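Local coordinates for protein glutamate--tRNA ligase (Elizabethkingia anophelis, PDB 6B1Z) that probably attaches glutamate to its cognate tRNA at the expense of ATP, as a class I aminoacyl-tRNA synthetase, at residues L70-G74 and Y302-I308; Y102-I106 and L242-W248. All coordinates share one frame; numbering follows the deposited sequence.

In the fold
From the N terminus the chain passes through helix 62-73, whose last turn and the glycine after it supply residues 70-74, and then helix 96-106, whose end supplies residues 102-106. Interaction 2 closes first: helix 236-246 and the turn after it bring residues 242-248 back to 102-106. Interaction 1 closes later, when the start of helix 304-312 returns to 70-74, so interaction 2 is nested inside it. The centres are about 40 Å apart and the nearest atoms about 20 Å, so the two contacts do not meet. All four segments lie in the class I catalytic domain: interaction 1 joins two helices near the middle of the elongated molecule, interaction 2 two helix ends farther out.

Interaction 1 of 2, residues L70-G74 and Y302-I308; sequences LEWIG and YLPEAFI
Phe307, whose ring meets Trp72 across the contact, sends its backbone N to Leu303 O at 2.8 Å. This bond closes the first turn of helix 304-312, with Leu303 at the N-cap position; from that turn Pro304, Phe307 and Ile308 point toward the end of helix 62-73. Pro304 lies over one face of the Trp72 indole, its CB 3.9 Å from the centroid of the five-membered ring and 22° off the normal, a CH-pi contact. At the rim, near the ring plane, Tyr302 O sits 3.4 Å from Trp72 CZ2. With CG anti to the backbone N (chi1 176°), the indole reaches out across the proline.

Both segments belong to the class I catalytic domain, and Phe307 and Ile308 also pack on helix 26-41, which starts within the HLGG sequence, this enzyme's form of the HIGH signature. The benzo ring of Trp72 and the Phe307 ring meet obliquely, planes 35° apart. Ile73 continues the apolar seam: its CD1 touches the edge of Phe307 at CE2, 4.0 Å away, while CG2 packs crosswise against Ile308 CG1 at 3.5 Å. Just past Ile73 the helix ends in a Schellman motif, where Gly74 takes positive phi and Met75 N turns back to Leu70 O.

Interaction 2 of 2, residues Y102-I106 and L242-W248; sequences YTEQI and LYEAMGW. With EDO (1,2-ethanediol), chain B; EDO (1,2-ethanediol), chain V.
Met246 pushes its thioether into the end of helix 96-106, between Tyr102, Gln105 and Ile106, while Trp248 sets its edge on the face of Tyr102. The two helical segments cross nearly perpendicularly, at 82°. Helix 236-246 finishes in a Schellman motif at Gly247, a turn that brings Trp248 back beside Met246; this helix probably belongs to the second half of the Rossmann fold of the catalytic domain.

The tight part is apolar. A turn at the end of the methionine chain (chi3 -74°) curls it so that CE lies 3.7 Å from Tyr102 CD1 and also reaches the amide carbon of Gln105, while SD rests 3.8 Å from Ile106 CB. Deeper still, Ile106 CD1 meets Leu242 CD2 at 4.0 Å, and both side chains lean on Leu201 of strand 200-202. Beyond the methionine chain, whose CB lies over one face of the indole, the Trp248 ring stands at 87° to that of Tyr102 in an edge-to-face pair with centroids 5.1 Å apart; the indole also stacks on His219.

The solvent side is at the end of the extended Gln105 chain, where two waters fill in between the polar groups. Two 1,2-ethanediol molecules, probably from the crystallisation liquor, bind residues 242-248: the O2 of one accepts from Tyr243 OH at 2.6 Å, the other donates to Trp248 O. One water accepts from Gln105 NE2 and donates to Ala245 O at 2.8 Å. The second donates to Gln105 OE1 at 2.7 Å and accepts from Trp248 NE1 at 3.0 Å.

Interaction 1 of 2, residues L70-G74 and Y302-I308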
# COMPACT_ATOMS: atom_id res chain seq x y z
N LEU A 70 -9.34 0.94 -3.01
CA LEU A 70 -9.38 2.05 -3.95
C LEU A 70 -10.36 3.12 -3.51
O LEU A 70 -10.08 4.31 -3.64
CB LEU A 70 -9.73 1.54 -5.35
CG LEU A 70 -8.75 0.58 -6.02
CD1 LEU A 70 -9.34 0.12 -7.35
CD2 LEU A 70 -7.40 1.27 -6.22
N GLU A 71 -11.52 2.71 -2.96
CA GLU A 71 -12.50 3.67 -2.45
C GLU A 71 -11.94 4.44 -1.26
O GLU A 71 -12.16 5.66 -1.14
CB GLU A 71 -13.80 2.94 -2.10
CG GLU A 71 -14.57 2.46 -3.36
CD GLU A 71 -15.65 1.40 -3.09
OE1 GLU A 71 -15.83 1.01 -1.92
OE2 GLU A 71 -16.32 0.97 -4.05
N TRP A 72 -11.23 3.76 -0.36
CA TRP A 72 -10.66 4.42 0.81
C TRP A 72 -9.68 5.51 0.40
O TRP A 72 -9.68 6.61 0.98
CB TRP A 72 -9.96 3.38 1.71
CG TRP A 72 -9.26 3.98 2.91
CD1 TRP A 72 -9.84 4.70 3.92
CD2 TRP A 72 -7.86 3.88 3.25
NE1 TRP A 72 -8.89 5.07 4.84
CE2 TRP A 72 -7.67 4.59 4.45
CE3 TRP A 72 -6.76 3.27 2.64
CZ2 TRP A 72 -6.43 4.70 5.07
CZ3 TRP A 72 -5.51 3.39 3.25
CH2 TRP A 72 -5.36 4.10 4.45
N ILE A 73 -8.84 5.23 -0.60
CA ILE A 73 -7.85 6.19 -1.08
C ILE A 73 -8.45 7.26 -1.97
O ILE A 73 -7.90 8.37 -2.08
CB ILE A 73 -6.73 5.42 -1.79
CG1 ILE A 73 -6.02 4.48 -0.81
CG2 ILE A 73 -5.74 6.37 -2.43
CD1 ILE A 73 -5.26 3.36 -1.50
N GLY A 74 -9.59 6.99 -2.61
CA GLY A 74 -10.23 7.97 -3.46
C GLY A 74 -9.89 7.84 -4.94
O GLY A 74 -9.81 8.86 -5.63
N TYR A 302 -3.43 5.42 9.87
CA TYR A 302 -2.87 6.26 8.81
C TYR A 302 -4.00 6.94 8.05
O TYR A 302 -5.00 6.30 7.69
CB TYR A 302 -1.99 5.44 7.85
CG TYR A 302 -0.66 5.05 8.44
CD1 TYR A 302 -0.54 3.91 9.24
CD2 TYR A 302 0.49 5.81 8.20
CE1 TYR A 302 0.68 3.53 9.78
CE2 TYR A 302 1.72 5.43 8.74
CZ TYR A 302 1.80 4.31 9.53
OH TYR A 302 3.02 3.93 10.08
N LEU A 303 -3.89 8.26 7.88
CA LEU A 303 -4.91 9.01 7.17
C LEU A 303 -4.74 8.74 5.68
O LEU A 303 -3.61 8.69 5.19
CB LEU A 303 -4.76 10.50 7.47
CG LEU A 303 -4.81 10.86 8.96
CD1 LEU A 303 -4.34 12.29 9.17
CD2 LEU A 303 -6.22 10.65 9.50
N PRO A 304 -5.83 8.50 4.93
CA PRO A 304 -5.65 8.10 3.53
C PRO A 304 -4.93 9.14 2.68
O PRO A 304 -4.15 8.77 1.79
CB PRO A 304 -7.09 7.86 3.04
CG PRO A 304 -7.98 8.62 4.01
CD PRO A 304 -7.25 8.53 5.34
N GLU A 305 -5.14 10.43 2.95
CA GLU A 305 -4.44 11.47 2.21
C GLU A 305 -2.95 11.43 2.48
O GLU A 305 -2.14 11.69 1.58
CB GLU A 305 -4.99 12.84 2.57
CG GLU A 305 -6.48 13.00 2.26
CD GLU A 305 -7.40 12.49 3.37
OE1 GLU A 305 -6.93 11.95 4.41
OE2 GLU A 305 -8.63 12.65 3.19
N ALA A 306 -2.56 11.12 3.73
CA ALA A 306 -1.15 11.02 4.06
C ALA A 306 -0.55 9.75 3.49
O ALA A 306 0.58 9.77 2.97
CB ALA A 306 -0.97 11.05 5.58
N PHE A 307 -1.29 8.64 3.59
CA PHE A 307 -0.85 7.37 3.03
C PHE A 307 -0.55 7.49 1.53
O PHE A 307 0.52 7.07 1.08
CB PHE A 307 -1.92 6.32 3.29
CG PHE A 307 -1.62 4.98 2.64
CD1 PHE A 307 -0.55 4.22 3.08
CD2 PHE A 307 -2.43 4.50 1.62
CE1 PHE A 307 -0.28 2.98 2.49
CE2 PHE A 307 -2.18 3.27 1.02
CZ PHE A 307 -1.11 2.51 1.46
N ILE A 308 -1.49 8.04 0.76
CA ILE A 308 -1.28 8.05 -0.69
C ILE A 308 -0.24 9.09 -1.10
O ILE A 308 0.49 8.89 -2.08
CB ILE A 308 -2.63 8.21 -1.41
CG1 ILE A 308 -2.51 7.68 -2.85
CG2 ILE A 308 -3.15 9.66 -1.33
CD1 ILE A 308 -2.17 6.19 -2.91

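Interaction 2 of 2, residues Y102-I106 and L242-W248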
# COMPACT_ATOMS: atom_id res chain seq x y z
N TYR A 102 -9.58 -15.65 -30.32
CA TYR A 102 -8.19 -15.30 -30.58
C TYR A 102 -7.25 -16.49 -30.46
O TYR A 102 -6.19 -16.49 -31.09
CB TYR A 102 -7.78 -14.16 -29.65
CG TYR A 102 -8.51 -12.90 -30.05
CD1 TYR A 102 -8.48 -12.45 -31.36
CD2 TYR A 102 -9.29 -12.20 -29.13
CE1 TYR A 102 -9.16 -11.31 -31.74
CE2 TYR A 102 -9.97 -11.06 -29.50
CZ TYR A 102 -9.90 -10.62 -30.80
OH TYR A 102 -10.59 -9.49 -31.18
N THR A 103 -7.63 -17.52 -29.71
CA THR A 103 -6.89 -18.77 -29.77
C THR A 103 -6.94 -19.37 -31.18
O THR A 103 -5.92 -19.80 -31.72
CB THR A 103 -7.45 -19.75 -28.73
OG1 THR A 103 -7.18 -19.25 -27.42
CG2 THR A 103 -6.81 -21.12 -28.88
N GLU A 104 -8.13 -19.38 -31.80
CA GLU A 104 -8.24 -19.85 -33.17
C GLU A 104 -7.37 -19.02 -34.11
O GLU A 104 -6.71 -19.57 -35.01
CB GLU A 104 -9.71 -19.82 -33.62
CG GLU A 104 -9.92 -20.31 -35.05
CD GLU A 104 -11.32 -20.06 -35.57
OE1 GLU A 104 -12.16 -19.55 -34.80
OE2 GLU A 104 -11.58 -20.37 -36.76
N GLN A 105 -7.32 -17.70 -33.89
CA GLN A 105 -6.52 -16.83 -34.75
C GLN A 105 -5.03 -17.14 -34.64
O GLN A 105 -4.35 -17.33 -35.66
CB GLN A 105 -6.79 -15.36 -34.42
CG GLN A 105 -6.06 -14.40 -35.35
CD GLN A 105 -6.24 -12.95 -34.99
OE1 GLN A 105 -7.32 -12.54 -34.56
NE2 GLN A 105 -5.19 -12.15 -35.18
N ILE A 106 -4.51 -17.22 -33.41
CA ILE A 106 -3.07 -17.41 -33.28
C ILE A 106 -2.64 -18.79 -33.75
O ILE A 106 -1.48 -18.97 -34.16
CB ILE A 106 -2.58 -17.14 -31.84
CG1 ILE A 106 -1.07 -16.82 -31.87
CG2 ILE A 106 -2.89 -18.33 -30.91
CD1 ILE A 106 -0.49 -16.40 -30.55
N LEU A 242 3.70 -11.23 -29.06
CA LEU A 242 2.31 -11.66 -29.19
C LEU A 242 1.48 -10.65 -29.98
O LEU A 242 0.65 -11.04 -30.80
CB LEU A 242 1.70 -11.89 -27.80
CG LEU A 242 2.20 -13.18 -27.14
CD1 LEU A 242 1.74 -13.20 -25.67
CD2 LEU A 242 1.72 -14.46 -27.86
N TYR A 243 1.68 -9.35 -29.74
CA TYR A 243 0.97 -8.35 -30.55
C TYR A 243 1.33 -8.52 -32.02
O TYR A 243 0.44 -8.51 -32.88
CB TYR A 243 1.27 -6.92 -30.08
CG TYR A 243 0.56 -6.55 -28.80
CD1 TYR A 243 -0.77 -6.20 -28.81
CD2 TYR A 243 1.24 -6.54 -27.60
CE1 TYR A 243 -1.43 -5.87 -27.64
CE2 TYR A 243 0.60 -6.21 -26.41
CZ TYR A 243 -0.74 -5.88 -26.45
OH TYR A 243 -1.38 -5.53 -25.28
N GLU A 244 2.61 -8.74 -32.31
CA GLU A 244 3.02 -8.99 -33.69
C GLU A 244 2.32 -10.23 -34.26
O GLU A 244 1.83 -10.21 -35.40
CB GLU A 244 4.53 -9.15 -33.75
CG GLU A 244 5.06 -9.43 -35.16
CD GLU A 244 6.56 -9.61 -35.18
OE1 GLU A 244 7.26 -9.00 -34.35
OE2 GLU A 244 7.05 -10.38 -36.04
N ALA A 245 2.28 -11.31 -33.48
CA ALA A 245 1.66 -12.55 -33.96
C ALA A 245 0.19 -12.33 -34.33
O ALA A 245 -0.31 -12.93 -35.29
CB ALA A 245 1.78 -13.65 -32.90
N MET A 246 -0.48 -11.43 -33.63
CA MET A 246 -1.90 -11.17 -33.83
C MET A 246 -2.16 -10.11 -34.88
O MET A 246 -3.33 -9.85 -35.21
CB MET A 246 -2.55 -10.75 -32.51
CG MET A 246 -2.40 -11.80 -31.38
SD MET A 246 -3.10 -13.42 -31.78
CE MET A 246 -4.86 -13.06 -31.65
N GLY A 247 -1.11 -9.50 -35.43
CA GLY A 247 -1.24 -8.41 -36.37
C GLY A 247 -1.68 -7.10 -35.75
O GLY A 247 -2.33 -6.29 -36.43
N TRP A 248 -1.34 -6.88 -34.48
CA TRP A 248 -1.81 -5.75 -33.70
C TRP A 248 -0.66 -4.82 -33.30
O TRP A 248 0.51 -5.22 -33.27
CB TRP A 248 -2.51 -6.21 -32.41
CG TRP A 248 -3.74 -7.04 -32.60
CD1 TRP A 248 -4.53 -7.12 -33.72
CD2 TRP A 248 -4.32 -7.92 -31.64
NE1 TRP A 248 -5.57 -8.01 -33.50
CE2 TRP A 248 -5.45 -8.51 -32.23
CE3 TRP A 248 -3.98 -8.26 -30.32
CZ2 TRP A 248 -6.26 -9.42 -31.55
CZ3 TRP A 248 -4.78 -9.17 -29.64
CH2 TRP A 248 -5.92 -9.74 -30.26
C1 EDO B . -0.10 -4.22 -37.34
O1 EDO B . 0.53 -2.96 -37.06
C2 EDO B . 0.96 -5.31 -37.49
O2 EDO B . 1.65 -5.50 -36.26
C1 EDO V . 0.13 -7.38 -21.28
O1 EDO V . 0.83 -8.62 -21.18
C2 EDO V . 0.81 -6.52 -22.33
O2 EDO V . -0.17 -5.66 -22.93
O HOH W 1 -2.72 -13.11 -36.63
O HOH W 2 -7.56 -9.83 -34.92